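Local coordinates for glycosyl hydrolase family 2, TIM barrel domain protein (Parabacteroides merdae ATCC 43184, PDB 6DXU) that probably hydrolyses beta-glucuronides, releasing glucuronic acid, as a glycoside hydrolase family 2 beta-glucuronidase of a human gut bacterium, at residues 63-68 / 90-95. Sequence-based numbering, arbitrary orientation.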
loop_
_atom_site.group_PDB
_atom_site.type_symbol
_atom_site.label_atom_id
_atom_site.label_comp_id
_atom_site.label_asym_id
_atom_site.label_seq_id
_atom_site.Cartn_x
_atom_site.Cartn_y
_atom_site.Cartn_z
ATOM N N PRO D 63 0.137 -7.285 -30.584
ATOM C CA PRO D 63 0.798 -6.398 -31.548
ATOM C C PRO D 63 2.062 -7.015 -32.135
ATOM O O PRO D 63 2.613 -7.962 -31.569
ATOM C CB PRO D 63 1.130 -5.154 -30.718
ATOM C CG PRO D 63 1.240 -5.654 -29.329
ATOM C CD PRO D 63 0.226 -6.765 -29.209
ATOM N N ILE D 64 2.481 -6.500 -33.281
ATOM C CA ILE D 64 3.662 -6.999 -33.975
ATOM C C ILE D 64 4.888 -6.285 -33.418
ATOM O O ILE D 64 4.940 -5.050 -33.392
ATOM C CB ILE D 64 3.526 -6.781 -35.491
ATOM C CG1 ILE D 64 2.301 -7.559 -36.017
ATOM C CG2 ILE D 64 4.827 -7.207 -36.222
ATOM C CD1 ILE D 64 1.763 -7.049 -37.338
ATOM N N TRP D 65 5.881 -7.055 -32.991
ATOM C CA TRP D 65 7.106 -6.492 -32.455
ATOM C C TRP D 65 8.095 -6.234 -33.586
ATOM O O TRP D 65 7.981 -6.789 -34.679
ATOM C CB TRP D 65 7.720 -7.447 -31.417
ATOM C CG TRP D 65 6.899 -7.653 -30.163
ATOM C CD1 TRP D 65 5.603 -8.094 -30.087
ATOM C CD2 TRP D 65 7.338 -7.462 -28.808
ATOM N NE1 TRP D 65 5.207 -8.169 -28.769
ATOM C CE2 TRP D 65 6.254 -7.786 -27.967
ATOM C CE3 TRP D 65 8.542 -7.034 -28.226
ATOM C CZ2 TRP D 65 6.337 -7.713 -26.576
ATOM C CZ3 TRP D 65 8.626 -6.960 -26.834
ATOM C CH2 TRP D 65 7.524 -7.288 -26.029
ATOM N N GLN D 66 9.080 -5.381 -33.329
ATOM C CA GLN D 66 10.091 -5.045 -34.334
ATOM C C GLN D 66 11.417 -5.673 -33.981
ATOM O O GLN D 66 11.949 -5.403 -32.870
ATOM C CB GLN D 66 10.240 -3.534 -34.440
ATOM C CG GLN D 66 11.490 -3.068 -35.130
ATOM C CD GLN D 66 11.487 -1.569 -35.293
ATOM O OE1 GLN D 66 10.869 -0.862 -34.494
ATOM N NE2 GLN D 66 12.337 -1.067 -36.194
ATOM N N PRO D 67 12.030 -6.460 -34.828
ATOM C CA PRO D 67 13.364 -6.970 -34.520
ATOM C C PRO D 67 14.360 -5.817 -34.439
ATOM O O PRO D 67 14.343 -4.923 -35.284
ATOM C CB PRO D 67 13.693 -7.909 -35.666
ATOM C CG PRO D 67 12.679 -7.570 -36.723
ATOM C CD PRO D 67 11.488 -7.006 -36.093
ATOM N N VAL D 68 15.198 -5.828 -33.395
ATOM C CA VAL D 68 16.201 -4.785 -33.187
ATOM C C VAL D 68 17.514 -5.416 -32.736
ATOM O O VAL D 68 17.556 -6.538 -32.230
ATOM C CB VAL D 68 15.739 -3.724 -32.152
ATOM C CG1 VAL D 68 14.507 -2.987 -32.648
ATOM C CG2 VAL D 68 15.493 -4.347 -30.771
ATOM N N PRO D 90 6.097 4.046 -22.163
ATOM C CA PRO D 90 6.668 2.712 -21.969
ATOM C C PRO D 90 6.945 1.994 -23.284
ATOM O O PRO D 90 6.361 2.267 -24.334
ATOM C CB PRO D 90 5.584 1.981 -21.163
ATOM C CG PRO D 90 4.306 2.665 -21.553
ATOM C CD PRO D 90 4.669 4.112 -21.794
ATOM N N GLY D 91 7.882 1.061 -23.207
ATOM C CA GLY D 91 8.166 0.178 -24.321
ATOM C C GLY D 91 8.805 -1.072 -23.775
ATOM O O GLY D 91 9.356 -1.072 -22.669
ATOM N N TRP D 92 8.722 -2.143 -24.549
ATOM C CA TRP D 92 9.173 -3.442 -24.077
ATOM C C TRP D 92 10.236 -4.027 -24.998
ATOM O O TRP D 92 10.216 -3.805 -26.208
ATOM C CB TRP D 92 8.015 -4.404 -23.992
ATOM C CG TRP D 92 7.129 -4.206 -22.787
ATOM C CD1 TRP D 92 6.125 -3.282 -22.640
ATOM C CD2 TRP D 92 7.159 -4.969 -21.578
ATOM N NE1 TRP D 92 5.518 -3.432 -21.404
ATOM C CE2 TRP D 92 6.129 -4.471 -20.739
ATOM C CE3 TRP D 92 7.942 -6.043 -21.127
ATOM C CZ2 TRP D 92 5.881 -4.994 -19.479
ATOM C CZ3 TRP D 92 7.683 -6.566 -19.868
ATOM C CH2 TRP D 92 6.667 -6.037 -19.060
ATOM N N TYR D 93 11.139 -4.818 -24.412
ATOM C CA TYR D 93 12.103 -5.613 -25.164
ATOM C C TYR D 93 11.968 -7.064 -24.732
ATOM O O TYR D 93 11.731 -7.340 -23.562
ATOM C CB TYR D 93 13.559 -5.157 -24.900
ATOM C CG TYR D 93 13.856 -3.732 -25.289
ATOM C CD1 TYR D 93 14.354 -3.429 -26.548
ATOM C CD2 TYR D 93 13.664 -2.692 -24.387
ATOM C CE1 TYR D 93 14.638 -2.116 -26.916
ATOM C CE2 TYR D 93 13.946 -1.381 -24.732
ATOM C CZ TYR D 93 14.443 -1.101 -26.001
ATOM O OH TYR D 93 14.732 0.193 -26.369
ATOM N N LYS D 94 12.158 -7.998 -25.654
ATOM C CA LYS D 94 12.194 -9.395 -25.245
ATOM C C LYS D 94 13.247 -10.143 -26.044
ATOM O O LYS D 94 13.497 -9.838 -27.212
ATOM C CB LYS D 94 10.834 -10.095 -25.408
ATOM C CG LYS D 94 10.357 -10.231 -26.839
ATOM C CD LYS D 94 8.935 -10.825 -26.895
ATOM C CE LYS D 94 8.498 -10.992 -28.349
ATOM N NZ LYS D 94 7.121 -11.568 -28.466
ATOM N N THR D 95 13.849 -11.139 -25.393
ATOM C CA THR D 95 14.792 -12.048 -26.036
ATOM C C THR D 95 14.636 -13.411 -25.372
ATOM O O THR D 95 13.997 -13.549 -24.324
ATOM C CB THR D 95 16.242 -11.535 -25.939
ATOM O OG1 THR D 95 17.087 -12.251 -26.857
ATOM C CG2 THR D 95 16.799 -11.697 -24.522
#
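Lys94 lies along one face of the Trp65 indole. Its CG sits between the backbone N and the carbonyl carbon (chi1 65°), and the chain beyond is fully extended. That shape lays it over the ring system from the six-membered to the five-membered ring. CB only brushes the outer rim at CZ3. Lys94 CG comes closer, 3.7 Å from Trp65 CZ3. Lys94 CD sits over the benzene ring, 3.8 Å from the centroid of the Trp65 six-membered ring, in a CH-pi contact. Lys94 CE rides 3.7 Å above the Trp65 ring plane, over its centre. Lys94 NZ ends over the five-membered ring of Trp65, 3.9 Å from its centroid and only 10° off the normal, a cation-pi pair. Lys94 also packs on Glu38 of strand 37-41.

The outer corner of the six-membered ring reaches strand 90-97. Trp65 CH2 touches Trp92 CB at 3.6 Å, and Trp65 CZ3 lies 3.6 Å from Trp92 O. The Trp92 ring turns away, and its NE1 hydrogen-bonds to Asp43 OD1. The edge at Trp65 CZ3 faces the carbonyl carbon of Tyr93. Further along, Val68 CG2 reaches the edge of the Tyr93 ring loosely, 4.5 Å from Tyr93 CD1. The Tyr93 hydroxyl has hydrogen bonds with His72 ND1 and Leu190 N.

Both strands belong to the antiparallel sheet of the sugar-binding domain. Strand 37-41 runs between 66-68 and 90-97, so Trp65 reaches past it, packing on Leu40. An alanine at Trp65 would probably leave the Lys94 ammonium without its aromatic partner and open a gap beside Trp92 CB.

The contact is mostly apolar packing plus one cation-pi pair, with the indole edge also set against the backbone of Trp92 and Tyr93. Methylenes cover the benzene part, and the ammonium probably gains electrostatic stabilisation from the pyrrole part.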